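Local structure of halogenase PltM (Pseudomonas fluorescens, 6BZN) at residues A[50-55]-A[174-179]; A[146-151]-A[158-163]; A[396-401]-A[477-482]; A[277-282]-A[402-407]; A[432-437]-A[448-453]. The protein halogenates phenolic substrates with more than one kind of halide, as a flavoprotein that binds FAD. One frame throughout, in Å; residues are numbered along the deposited sequence. Where two conformers were deposited one is given.

Interaction 1: residues A[50-55]-A[174-179]; sequences LILDSA and VEVALS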
# COMPACT_ATOMS: atom_id res chain seq x y z
N LEU A 50 7.54 -7.14 23.14
CA LEU A 50 7.68 -5.75 23.55
C LEU A 50 7.69 -4.88 22.30
O LEU A 50 8.55 -5.04 21.42
CB LEU A 50 8.98 -5.52 24.31
CG LEU A 50 9.24 -4.07 24.74
CD1 LEU A 50 8.11 -3.55 25.64
CD2 LEU A 50 10.59 -3.97 25.44
N ILE A 51 6.72 -3.96 22.24
CA ILE A 51 6.63 -2.99 21.18
C ILE A 51 7.19 -1.66 21.67
O ILE A 51 6.73 -1.14 22.69
CB ILE A 51 5.18 -2.81 20.71
CG1 ILE A 51 4.61 -4.14 20.22
CG2 ILE A 51 5.08 -1.76 19.62
CD1 ILE A 51 3.13 -4.11 19.94
N LEU A 52 8.16 -1.12 20.94
CA LEU A 52 8.81 0.16 21.27
C LEU A 52 8.51 1.18 20.22
O LEU A 52 8.60 0.87 19.05
CB LEU A 52 10.32 -0.03 21.30
CG LEU A 52 10.85 -1.02 22.33
CD1 LEU A 52 12.36 -1.17 22.16
CD2 LEU A 52 10.48 -0.60 23.75
N ASP A 53 8.15 2.41 20.61
CA ASP A 53 7.95 3.48 19.63
C ASP A 53 8.42 4.81 20.20
O ASP A 53 8.12 5.12 21.36
CB ASP A 53 6.46 3.60 19.26
CG ASP A 53 6.24 4.29 17.90
OD1 ASP A 53 7.07 5.14 17.49
OD2 ASP A 53 5.22 3.97 17.23
N SER A 54 9.12 5.59 19.38
CA SER A 54 9.54 6.93 19.79
C SER A 54 8.37 7.91 19.75
O SER A 54 8.38 8.93 20.44
CB SER A 54 10.70 7.45 18.92
OG SER A 54 10.31 7.51 17.56
N ALA A 55 7.37 7.59 18.93
CA ALA A 55 6.17 8.42 18.84
C ALA A 55 5.14 7.94 19.87
O ALA A 55 5.39 7.01 20.64
CB ALA A 55 5.60 8.33 17.44
N VAL A 174 19.31 -10.13 21.11
CA VAL A 174 19.34 -8.72 20.80
C VAL A 174 19.28 -7.95 22.09
O VAL A 174 18.64 -8.39 23.04
CB VAL A 174 18.14 -8.35 19.91
CG1 VAL A 174 18.10 -6.86 19.63
CG2 VAL A 174 18.21 -9.13 18.61
N GLU A 175 19.96 -6.82 22.15
CA GLU A 175 19.89 -5.97 23.33
C GLU A 175 19.63 -4.54 22.93
O GLU A 175 20.39 -3.97 22.14
CB GLU A 175 21.17 -6.11 24.17
CG GLU A 175 21.10 -5.29 25.46
CD GLU A 175 22.21 -5.59 26.46
OE1 GLU A 175 22.87 -6.64 26.35
OE2 GLU A 175 22.39 -4.77 27.39
N VAL A 176 18.58 -3.95 23.47
CA VAL A 176 18.20 -2.58 23.15
C VAL A 176 18.37 -1.73 24.40
O VAL A 176 17.78 -2.02 25.44
CB VAL A 176 16.75 -2.49 22.61
CG1 VAL A 176 16.41 -1.04 22.26
CG2 VAL A 176 16.58 -3.39 21.38
N ALA A 177 19.20 -0.70 24.28
CA ALA A 177 19.40 0.27 25.34
C ALA A 177 18.42 1.41 25.13
O ALA A 177 18.19 1.83 24.00
CB ALA A 177 20.83 0.79 25.32
N LEU A 178 17.84 1.89 26.23
CA LEU A 178 16.80 2.92 26.23
C LEU A 178 17.23 4.08 27.12
O LEU A 178 17.85 3.86 28.15
CB LEU A 178 15.50 2.32 26.78
CG LEU A 178 14.98 1.07 26.06
CD1 LEU A 178 13.93 0.34 26.89
CD2 LEU A 178 14.44 1.45 24.70
N SER A 179 16.89 5.32 26.74
CA SER A 179 17.20 6.48 27.60
C SER A 179 16.37 6.39 28.87
O SER A 179 15.17 6.10 28.80
CB SER A 179 16.92 7.80 26.89
OG SER A 179 17.62 7.88 25.65
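L52 meets V176 and L178 through a single methyl group. Its CD1 lies 4.1 Å from V176 CG1 and 4.2 Å from L178 CD2, so it touches one branch of each residue. The two backbones stay well apart, with the nearest CA atoms, those of L52 and L178, separated by 9.8 Å. L52 holds CG anti to its carbonyl carbon (chi1 -62°) with CD1 extended beyond it, which carries the methyl across to the other strand, and the L52 and V176 side chains run past each other in opposite senses. The buried apolar patch continues along the strands flanking 173-178: V176 also packs on I164 and V184, and L50 on V184, while the flank of R159 lies against L52 and L178. The pairing joins two sheets. Strand 49-52 belongs to a five-stranded parallel sheet, consistent with a Rossmann-type FAD-binding fold, while strand 173-178 is the middle member of a three-stranded antiparallel sheet. Just past the end of strand 49-52 comes D53, an FAD-binding residue. Its OD1 closes an Asx turn by accepting from A55 N at 2.9 Å, the donor standing 52° out of the carboxylate plane, while OD2 is taken by R59 and S31. The looser side carries smaller and polar groups. E175 and A177 are partly exposed and lean on strands 181-186 and 164-170, S179 OG bonds to E165, and S54 is open to solvent.

Interaction 2: residues A[146-151]-A[158-163]; sequences FALMIA and SRQNIK
The CA atoms of L148 and S158 stand 8.6 Å apart, the closest backbone approach between a turn and a half of helix 140-153 and the end of strand 157-159 with the loop after it. L148 fills the interval. With CG anti to the backbone N (chi1 -177°), it pushes its forked end at the other segment, and both methyls come to S158: CD2 and CD1 are each 4.2 Å from S158 OG. CD2 also touches Q160 NE2 at 4.1 Å, in the conformer described, one of two modelled for that glutamine. These are van der Waals contacts of methyl groups against polar atoms. The Q160 chain bends at chi2 (-95°), and its amide finds its bonds elsewhere: NE2 with S31 OG, and OE1 with the backbone N of H57. The strand is the edge member of the parallel sheet, next to 49-52, and the helix leading into it covers that sheet beside helix 33-44, at whose start lies a glycine-rich pattern consistent with a Rossmann-type nucleotide-binding fold. A147 leans on I33 and A36, and A151 on A40 and I51. The side chain of Q160 lies about 4 Å from that of D53 and about 5 Å from that of R59, two FAD-binding residues. Beyond Q160 the chain turns through N161, whose backbone is left-handed (phi 55°), and K163 reaches solvent. R159 is tied to E157 by a salt bridge and to Y24 OH by a hydrogen bond.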
# COMPACT_ATOMS: atom_id res chain seq x y z
N PHE A 146 -6.54 1.54 17.33
CA PHE A 146 -7.33 0.30 17.50
C PHE A 146 -6.47 -0.96 17.35
O PHE A 146 -6.58 -1.88 18.15
CB PHE A 146 -8.50 0.29 16.51
CG PHE A 146 -9.40 -0.90 16.63
CD1 PHE A 146 -9.17 -2.04 15.87
CD2 PHE A 146 -10.49 -0.87 17.49
CE1 PHE A 146 -10.02 -3.14 15.97
CE2 PHE A 146 -11.33 -1.96 17.60
CZ PHE A 146 -11.10 -3.10 16.84
N ALA A 147 -5.62 -0.98 16.33
CA ALA A 147 -4.70 -2.09 16.12
C ALA A 147 -3.78 -2.30 17.32
O ALA A 147 -3.61 -3.44 17.78
CB ALA A 147 -3.87 -1.88 14.85
N LEU A 148 -3.21 -1.22 17.85
CA LEU A 148 -2.38 -1.36 19.05
C LEU A 148 -3.20 -1.94 20.21
O LEU A 148 -2.70 -2.76 20.98
CB LEU A 148 -1.77 -0.04 19.48
CG LEU A 148 -0.84 -0.11 20.70
CD1 LEU A 148 0.32 -1.08 20.47
CD2 LEU A 148 -0.30 1.27 21.01
N MET A 149 -4.44 -1.51 20.34
CA MET A 149 -5.30 -2.06 21.39
C MET A 149 -5.48 -3.57 21.23
O MET A 149 -5.49 -4.30 22.23
CB MET A 149 -6.64 -1.35 21.46
CG MET A 149 -6.55 0.11 21.85
SD MET A 149 -8.16 0.91 21.61
CE MET A 149 -7.67 2.64 21.65
N ILE A 150 -5.57 -4.06 19.99
CA ILE A 150 -5.62 -5.52 19.76
C ILE A 150 -4.39 -6.19 20.40
O ILE A 150 -4.52 -7.16 21.14
CB ILE A 150 -5.66 -5.92 18.27
CG1 ILE A 150 -6.88 -5.31 17.58
CG2 ILE A 150 -5.69 -7.45 18.15
CD1 ILE A 150 -7.00 -5.59 16.09
N ALA A 151 -3.21 -5.67 20.09
CA ALA A 151 -1.96 -6.23 20.60
C ALA A 151 -1.90 -6.22 22.13
O ALA A 151 -1.53 -7.23 22.75
CB ALA A 151 -0.78 -5.48 20.05
N SER A 158 3.88 -2.58 25.49
CA SER A 158 4.15 -1.41 24.64
C SER A 158 4.74 -0.30 25.49
O SER A 158 4.22 -0.02 26.57
CB SER A 158 2.86 -0.92 24.00
OG SER A 158 3.06 0.32 23.36
N ARG A 159 5.82 0.31 25.01
CA ARG A 159 6.38 1.53 25.58
C ARG A 159 6.43 2.55 24.47
O ARG A 159 7.12 2.35 23.45
CB ARG A 159 7.78 1.30 26.15
CG ARG A 159 7.83 0.18 27.17
CD ARG A 159 9.19 0.08 27.85
NE ARG A 159 9.36 -1.24 28.45
CZ ARG A 159 10.43 -1.64 29.15
NH1 ARG A 159 11.45 -0.82 29.37
NH2 ARG A 159 10.46 -2.88 29.62
N GLN A 160 5.70 3.64 24.69
CA GLN A 160 5.58 4.78 23.78
C GLN A 160 6.50 5.90 24.22
O GLN A 160 6.96 5.92 25.36
CB GLN A 160 4.15 5.32 23.84
CG GLN A 160 3.07 4.30 23.55
CD GLN A 160 2.66 4.34 22.10
OE1 GLN A 160 1.87 5.19 21.71
NE2 GLN A 160 3.19 3.43 21.29
N ASN A 161 6.75 6.83 23.31
CA ASN A 161 7.54 8.03 23.61
C ASN A 161 8.93 7.73 24.19
O ASN A 161 9.42 8.45 25.05
CB ASN A 161 6.73 8.95 24.56
CG ASN A 161 7.20 10.38 24.52
OD1 ASN A 161 7.71 10.85 23.51
ND2 ASN A 161 7.03 11.09 25.63
N ILE A 162 9.54 6.63 23.73
CA ILE A 162 10.86 6.21 24.23
C ILE A 162 11.95 6.64 23.27
O ILE A 162 11.67 7.10 22.17
CB ILE A 162 10.97 4.68 24.55
CG1 ILE A 162 10.56 3.78 23.38
CG2 ILE A 162 10.13 4.34 25.77
CD1 ILE A 162 11.52 3.77 22.21
N LYS A 163 13.19 6.54 23.71
CA LYS A 163 14.33 6.84 22.87
C LYS A 163 15.26 5.63 22.92
O LYS A 163 15.75 5.26 23.98
CB LYS A 163 15.03 8.12 23.37
CG LYS A 163 16.34 8.49 22.67
CD LYS A 163 16.24 8.40 21.15
CE LYS A 163 17.16 9.39 20.43
NZ LYS A 163 18.61 9.11 20.63

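Interaction 3: residues A[396-401]-A[477-482]; sequences NDQLVS and VMQQAR
Two long helices, 383-406 and 465-483, from the helix-rich C-terminal part of the chain, meet here near the surface, away from the annotated FAD and calcium sites. Q479 bridges the gap between them. Its NE2 lies 3.1 Å from S401 OG, and its CG packs at 4.1 Å from Q398 OE1, in the Q398 conformer described, one of two; the two amides cross with their planes 52° apart. S401 OG sits between its own backbone N and carbonyl carbon (chi1 61°), where it can donate back to D397 O at 2.8 Å. The same oxygen takes S401 N on the opposite face of its plane. At the far end of the Q479 amide, OE1 accepts twice from R482, one helical turn on. A leucine in place of Q479 would probably leave the guanidinium of R482 without this acceptor and less fixed in its rotation, and remove the amide beside S401 OG. Around the polar pair, M478 and Q479 lean on C402, and R482 on E405, while the neighbouring D397 carboxylate bonds to A212 and T213 in a loop. The grip on OE1 is side-on: R482 NH2 reaches it at 2.7 Å, nearly in line with the C=O bond, and R482 NE at 3.1 Å, with the oxygen 3° out of the guanidinium plane.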
# COMPACT_ATOMS: atom_id res chain seq x y z
N ASN A 396 6.73 -3.50 -7.60
CA ASN A 396 6.09 -2.23 -7.31
C ASN A 396 6.80 -1.09 -8.08
O ASN A 396 6.14 -0.22 -8.66
CB ASN A 396 6.12 -2.02 -5.78
CG ASN A 396 5.20 -0.92 -5.26
OD1 ASN A 396 4.53 -0.17 -6.00
ND2 ASN A 396 5.15 -0.83 -3.94
N ASP A 397 8.13 -1.15 -8.13
CA ASP A 397 8.94 -0.16 -8.87
C ASP A 397 8.64 -0.17 -10.38
O ASP A 397 8.50 0.89 -10.98
CB ASP A 397 10.42 -0.42 -8.64
CG ASP A 397 11.32 0.70 -9.16
OD1 ASP A 397 10.96 1.90 -9.07
OD2 ASP A 397 12.44 0.38 -9.61
N GLN A 398 8.54 -1.36 -10.98
CA GLN A 398 8.18 -1.45 -12.40
C GLN A 398 6.75 -0.98 -12.63
O GLN A 398 6.51 -0.14 -13.51
CB GLN A 398 8.39 -2.87 -12.96
CG GLN A 398 9.84 -3.23 -13.26
CD GLN A 398 10.47 -2.40 -14.38
OE1 GLN A 398 9.95 -2.35 -15.50
NE2 GLN A 398 11.58 -1.73 -14.08
N LEU A 399 5.82 -1.47 -11.81
CA LEU A 399 4.43 -1.04 -11.95
C LEU A 399 4.28 0.47 -11.94
O LEU A 399 3.63 1.05 -12.82
CB LEU A 399 3.56 -1.66 -10.86
CG LEU A 399 2.13 -1.15 -10.72
CD1 LEU A 399 1.30 -1.53 -11.95
CD2 LEU A 399 1.49 -1.65 -9.45
N VAL A 400 4.92 1.11 -10.97
CA VAL A 400 4.72 2.53 -10.73
C VAL A 400 5.48 3.35 -11.76
O VAL A 400 4.92 4.28 -12.32
CB VAL A 400 5.08 2.94 -9.28
CG1 VAL A 400 5.15 4.45 -9.14
CG2 VAL A 400 4.05 2.37 -8.32
N SER A 401 6.74 3.03 -12.01
CA SER A 401 7.52 3.77 -13.00
C SER A 401 6.84 3.73 -14.38
O SER A 401 6.70 4.75 -15.04
CB SER A 401 8.97 3.27 -13.09
OG SER A 401 9.04 1.91 -13.49
N VAL A 477 7.74 -2.56 -22.98
CA VAL A 477 7.15 -1.61 -23.94
C VAL A 477 7.19 -0.19 -23.38
O VAL A 477 7.61 0.74 -24.08
CB VAL A 477 5.69 -1.99 -24.36
CG1 VAL A 477 5.01 -0.84 -25.09
CG2 VAL A 477 5.68 -3.24 -25.22
N MET A 478 6.75 -0.03 -22.12
CA MET A 478 6.74 1.30 -21.49
C MET A 478 8.13 1.90 -21.28
O MET A 478 8.31 3.09 -21.52
CB MET A 478 5.99 1.28 -20.16
CG MET A 478 4.50 0.97 -20.29
SD MET A 478 3.60 2.04 -21.44
CE MET A 478 3.86 3.65 -20.71
N GLN A 479 9.09 1.10 -20.83
CA GLN A 479 10.45 1.62 -20.59
C GLN A 479 11.10 2.03 -21.92
O GLN A 479 11.74 3.07 -21.99
CB GLN A 479 11.31 0.61 -19.81
CG GLN A 479 10.88 0.40 -18.35
CD GLN A 479 11.01 1.64 -17.45
OE1 GLN A 479 11.75 2.59 -17.77
NE2 GLN A 479 10.30 1.64 -16.32
N GLN A 480 10.91 1.22 -22.96
CA GLN A 480 11.42 1.55 -24.29
C GLN A 480 10.76 2.83 -24.85
O GLN A 480 11.44 3.68 -25.43
CB GLN A 480 11.19 0.39 -25.25
CG GLN A 480 11.84 0.56 -26.61
CD GLN A 480 11.39 -0.51 -27.58
OE1 GLN A 480 10.28 -0.43 -28.11
NE2 GLN A 480 12.23 -1.50 -27.82
N ALA A 481 9.45 2.95 -24.64
CA ALA A 481 8.72 4.17 -24.98
C ALA A 481 9.29 5.41 -24.28
O ALA A 481 9.45 6.46 -24.92
CB ALA A 481 7.24 4.01 -24.65
N ARG A 482 9.61 5.30 -22.99
CA ARG A 482 10.25 6.40 -22.26
C ARG A 482 11.63 6.66 -22.89
O ARG A 482 11.90 7.77 -23.33
CB ARG A 482 10.40 6.11 -20.76
CG ARG A 482 11.10 7.22 -19.96
CD ARG A 482 11.33 6.86 -18.50
NE ARG A 482 12.03 5.58 -18.36
CZ ARG A 482 13.33 5.38 -18.62
NH1 ARG A 482 14.13 6.37 -19.03
NH2 ARG A 482 13.84 4.16 -18.47

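Interaction 4: residues A[277-282]-A[402-407]; sequences GFQFNN and CSYEAF
At the edge of the Y404 ring, near its plane, comes Q279 CB, 3.2 Å from Y404 OH. One face of the ring is covered by F407 CE2, 3.6 Å above the plane and offset toward the rim, and the F407 ring in turn lays a face over Y404 CA. N281 CB approaches obliquely, 3.8 Å from Y404 CD2. A water in the ring plane joins the segments as well, accepting from N281 ND2 and donating to Y404 O, each at 3.0 Å. N281 holds CG anti to its backbone N (chi1 -180°), which carries the amide toward this water, while its OD1 accepts from A283 N. The axes of strand 277-281 and helix 402-406 lie 92° apart and 10.3 Å at closest, and Y404 reaches across between the seven-stranded mixed sheet and helix 383-406. Its OH is hydrogen-bonded to D347 OD2. A phenylalanine here would probably leave D347 OD2 without its hydroxyl partner and open a gap beside Q279 CB. The contact is thus mixed in chemistry: carbon atoms of Q279 and N281 pack against the hydroxyl and the ring, a water makes the polar link between the segments, and the buried hydroxyl is satisfied by D347 rather than by the strand.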
# COMPACT_ATOMS: atom_id res chain seq x y z
N GLY A 277 -3.05 14.25 -1.48
CA GLY A 277 -1.61 14.10 -1.68
C GLY A 277 -1.28 14.34 -3.13
O GLY A 277 -2.00 13.85 -3.99
N PHE A 278 -0.25 15.12 -3.41
CA PHE A 278 0.20 15.26 -4.80
C PHE A 278 1.67 14.91 -4.94
O PHE A 278 2.49 15.22 -4.06
CB PHE A 278 -0.17 16.61 -5.46
CG PHE A 278 0.43 17.83 -4.82
CD1 PHE A 278 -0.17 18.42 -3.70
CD2 PHE A 278 1.52 18.46 -5.40
CE1 PHE A 278 0.37 19.57 -3.13
CE2 PHE A 278 2.05 19.62 -4.84
CZ PHE A 278 1.47 20.18 -3.71
N GLN A 279 1.97 14.20 -6.04
CA GLN A 279 3.26 13.59 -6.26
C GLN A 279 3.80 14.04 -7.59
O GLN A 279 3.04 14.12 -8.56
CB GLN A 279 3.15 12.06 -6.32
CG GLN A 279 2.87 11.36 -4.99
CD GLN A 279 1.57 11.78 -4.32
OE1 GLN A 279 1.57 12.30 -3.21
NE2 GLN A 279 0.44 11.56 -5.01
N PHE A 280 5.10 14.31 -7.64
CA PHE A 280 5.78 14.59 -8.91
C PHE A 280 6.86 13.56 -9.23
O PHE A 280 7.60 13.13 -8.37
CB PHE A 280 6.42 15.99 -8.89
CG PHE A 280 5.43 17.10 -8.77
CD1 PHE A 280 4.51 17.34 -9.79
CD2 PHE A 280 5.42 17.93 -7.66
CE1 PHE A 280 3.59 18.38 -9.70
CE2 PHE A 280 4.52 18.97 -7.55
CZ PHE A 280 3.59 19.19 -8.57
N ASN A 281 6.92 13.20 -10.51
CA ASN A 281 8.06 12.55 -11.10
C ASN A 281 9.20 13.58 -11.15
O ASN A 281 9.15 14.53 -11.93
CB ASN A 281 7.69 12.08 -12.51
CG ASN A 281 8.83 11.37 -13.21
OD1 ASN A 281 9.95 11.34 -12.72
ND2 ASN A 281 8.53 10.79 -14.36
N ASN A 282 10.22 13.38 -10.31
CA ASN A 282 11.32 14.35 -10.17
C ASN A 282 12.15 14.47 -11.45
O ASN A 282 12.82 15.49 -11.66
CB ASN A 282 12.24 13.97 -9.00
CG ASN A 282 11.60 14.19 -7.63
OD1 ASN A 282 10.96 15.21 -7.39
ND2 ASN A 282 11.84 13.26 -6.72
N CYS A 402 6.39 2.55 -14.79
CA CYS A 402 5.68 2.43 -16.08
C CYS A 402 4.35 3.21 -16.07
O CYS A 402 3.96 3.78 -17.10
CB CYS A 402 5.48 0.97 -16.46
SG CYS A 402 7.05 0.13 -16.80
N SER A 403 3.67 3.26 -14.93
CA SER A 403 2.44 4.03 -14.80
C SER A 403 2.68 5.53 -14.97
O SER A 403 1.93 6.20 -15.67
CB SER A 403 1.78 3.78 -13.45
OG SER A 403 1.36 2.43 -13.34
N TYR A 404 3.72 6.05 -14.32
CA TYR A 404 4.05 7.47 -14.46
C TYR A 404 4.33 7.85 -15.93
O TYR A 404 4.03 8.95 -16.35
CB TYR A 404 5.23 7.86 -13.57
CG TYR A 404 4.89 8.32 -12.16
CD1 TYR A 404 4.67 7.41 -11.14
CD2 TYR A 404 4.81 9.68 -11.84
CE1 TYR A 404 4.40 7.84 -9.84
CE2 TYR A 404 4.53 10.10 -10.55
CZ TYR A 404 4.33 9.18 -9.54
OH TYR A 404 4.08 9.61 -8.24
N GLU A 405 4.92 6.94 -16.71
CA GLU A 405 5.11 7.19 -18.14
C GLU A 405 3.77 7.17 -18.88
O GLU A 405 3.52 8.00 -19.75
CB GLU A 405 6.06 6.16 -18.75
CG GLU A 405 6.37 6.37 -20.23
CD GLU A 405 7.14 7.65 -20.53
OE1 GLU A 405 7.80 8.22 -19.63
OE2 GLU A 405 7.07 8.08 -21.70
N ALA A 406 2.90 6.24 -18.51
CA ALA A 406 1.55 6.16 -19.08
C ALA A 406 0.67 7.38 -18.75
O ALA A 406 -0.33 7.59 -19.44
CB ALA A 406 0.85 4.89 -18.64
N PHE A 407 1.02 8.16 -17.72
CA PHE A 407 0.32 9.41 -17.44
C PHE A 407 0.37 10.44 -18.59
O PHE A 407 -0.39 11.40 -18.56
CB PHE A 407 0.89 10.15 -16.21
CG PHE A 407 0.70 9.47 -14.87
CD1 PHE A 407 -0.15 8.38 -14.65
CD2 PHE A 407 1.37 10.01 -13.77
CE1 PHE A 407 -0.28 7.82 -13.38
CE2 PHE A 407 1.23 9.47 -12.50
CZ PHE A 407 0.42 8.36 -12.30
O HOH W 1 5.57 11.12 -14.94

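Interaction 5: residues A[432-437]-A[448-453]; sequences QKLLHD and DAALEA
Helices 410-441 and 444-452 follow each other in the chain, and their backbones come nearest at L434 and A450, with CA atoms 7.7 Å apart. Such closeness goes with the small side chain of A450, whose CB is met by L434 CD2 at 3.7 Å. The other L434 methyl, CD1, turns to L451 and lies 4.1 Å from L451 CD1. One leucine thus divides its two branches between consecutive residues of the second helix. L434 has CG anti to its carbonyl carbon (chi1 -70°), whereas in L451 CG is anti to the backbone N (chi1 -178°), and the two side chains cross at about a right angle. All of this is apolar. Within the first helix, K433 NZ and D437 OD2 form a long salt bridge of 3.6 Å. Other helices continue the packing. L435, on the same helix as L434, rests on F72, R75 and L76 of helix 68-81, while L451 touches E359 and R363 of helix 352-374. Salt bridges from D448 to R80 and from E452 to K367 tie helix 444-452 to those same two helices.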
# COMPACT_ATOMS: atom_id res chain seq x y z
N GLN A 432 -8.19 -14.92 -2.25
CA GLN A 432 -9.55 -15.31 -1.87
C GLN A 432 -9.68 -16.83 -1.73
O GLN A 432 -10.32 -17.31 -0.80
CB GLN A 432 -10.55 -14.80 -2.92
CG GLN A 432 -12.00 -15.08 -2.61
CD GLN A 432 -12.94 -14.34 -3.54
OE1 GLN A 432 -12.61 -14.11 -4.71
NE2 GLN A 432 -14.10 -13.96 -3.03
N LYS A 433 -9.07 -17.56 -2.66
CA LYS A 433 -9.04 -19.03 -2.64
C LYS A 433 -8.28 -19.59 -1.43
O LYS A 433 -8.78 -20.52 -0.77
CB LYS A 433 -8.44 -19.54 -3.97
CG LYS A 433 -8.19 -21.04 -4.09
CD LYS A 433 -7.78 -21.41 -5.52
CE LYS A 433 -7.72 -22.91 -5.77
NZ LYS A 433 -6.92 -23.67 -4.76
N LEU A 434 -7.11 -19.02 -1.14
CA LEU A 434 -6.33 -19.39 0.06
C LEU A 434 -7.16 -19.24 1.33
O LEU A 434 -7.12 -20.10 2.22
CB LEU A 434 -5.05 -18.55 0.18
CG LEU A 434 -3.90 -18.77 -0.79
CD1 LEU A 434 -2.79 -17.74 -0.58
CD2 LEU A 434 -3.34 -20.17 -0.64
N LEU A 435 -7.90 -18.13 1.42
CA LEU A 435 -8.75 -17.85 2.57
C LEU A 435 -9.88 -18.87 2.67
O LEU A 435 -10.13 -19.41 3.75
CB LEU A 435 -9.33 -16.44 2.49
CG LEU A 435 -10.26 -15.98 3.62
CD1 LEU A 435 -9.54 -15.92 4.96
CD2 LEU A 435 -10.83 -14.62 3.27
N HIS A 436 -10.57 -19.12 1.56
CA HIS A 436 -11.61 -20.14 1.52
C HIS A 436 -11.11 -21.50 2.02
O HIS A 436 -11.75 -22.11 2.87
CB HIS A 436 -12.20 -20.30 0.13
CG HIS A 436 -13.43 -21.16 0.12
ND1 HIS A 436 -13.39 -22.50 -0.19
CD2 HIS A 436 -14.71 -20.88 0.44
CE1 HIS A 436 -14.61 -23.01 -0.10
NE2 HIS A 436 -15.43 -22.04 0.28
N ASP A 437 -9.95 -21.94 1.53
CA ASP A 437 -9.36 -23.22 1.96
C ASP A 437 -9.02 -23.23 3.45
O ASP A 437 -9.31 -24.21 4.15
CB ASP A 437 -8.11 -23.58 1.13
CG ASP A 437 -8.43 -23.86 -0.34
OD1 ASP A 437 -9.60 -24.10 -0.67
OD2 ASP A 437 -7.50 -23.83 -1.17
N ASP A 448 0.19 -21.86 5.05
CA ASP A 448 1.55 -21.26 5.04
C ASP A 448 2.35 -21.81 3.87
O ASP A 448 3.08 -21.08 3.18
CB ASP A 448 2.32 -21.55 6.33
CG ASP A 448 1.68 -20.92 7.59
OD1 ASP A 448 0.81 -20.04 7.51
OD2 ASP A 448 2.10 -21.33 8.70
N ALA A 449 2.25 -23.12 3.65
CA ALA A 449 3.01 -23.77 2.58
C ALA A 449 2.47 -23.37 1.20
O ALA A 449 3.24 -23.12 0.29
CB ALA A 449 3.01 -25.29 2.76
N ALA A 450 1.15 -23.24 1.07
CA ALA A 450 0.55 -22.81 -0.19
C ALA A 450 0.95 -21.38 -0.58
O ALA A 450 1.28 -21.10 -1.74
CB ALA A 450 -0.96 -22.93 -0.12
N LEU A 451 0.97 -20.47 0.39
CA LEU A 451 1.43 -19.10 0.14
C LEU A 451 2.92 -19.09 -0.24
O LEU A 451 3.34 -18.36 -1.15
CB LEU A 451 1.17 -18.20 1.35
CG LEU A 451 1.55 -16.72 1.24
CD1 LEU A 451 0.86 -16.04 0.07
CD2 LEU A 451 1.19 -16.02 2.54
N GLU A 452 3.72 -19.91 0.43
CA GLU A 452 5.15 -19.94 0.13
C GLU A 452 5.45 -20.59 -1.22
O GLU A 452 6.42 -20.24 -1.86
CB GLU A 452 5.91 -20.64 1.24
CG GLU A 452 7.41 -20.50 1.08
CD GLU A 452 8.14 -20.71 2.38
OE1 GLU A 452 8.10 -19.81 3.25
OE2 GLU A 452 8.79 -21.77 2.53
N ALA A 453 4.60 -21.51 -1.65
CA ALA A 453 4.83 -22.23 -2.91
C ALA A 453 4.42 -21.47 -4.17
O ALA A 453 4.60 -21.98 -5.28
CB ALA A 453 4.13 -23.58 -2.86

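In the fold
Interactions 1 and 2 lie side by side near FAD-binding residues, their centres 11 Å apart, and join through neighbouring strands 49-52 and 157-159 (I51 O to R159 N, 2.9 Å) and, beyond them, through S179 N to K163 O (3.0 Å), both probable hydrogen bonds. D53 of interaction 1 binds FAD, although none is bound in this model. Interactions 3 and 4 share helix 383-406, have centres 11 Å apart, and touch where Q479 NE2 lies 3.6 Å from C402 SG; the Q279 side chain of interaction 4 is about 9 Å from a bound calcium ion. Interaction 5, nested along the chain within the loop closed by interaction 3, stands apart, its centre 30 Å from those of interactions 2 and 3.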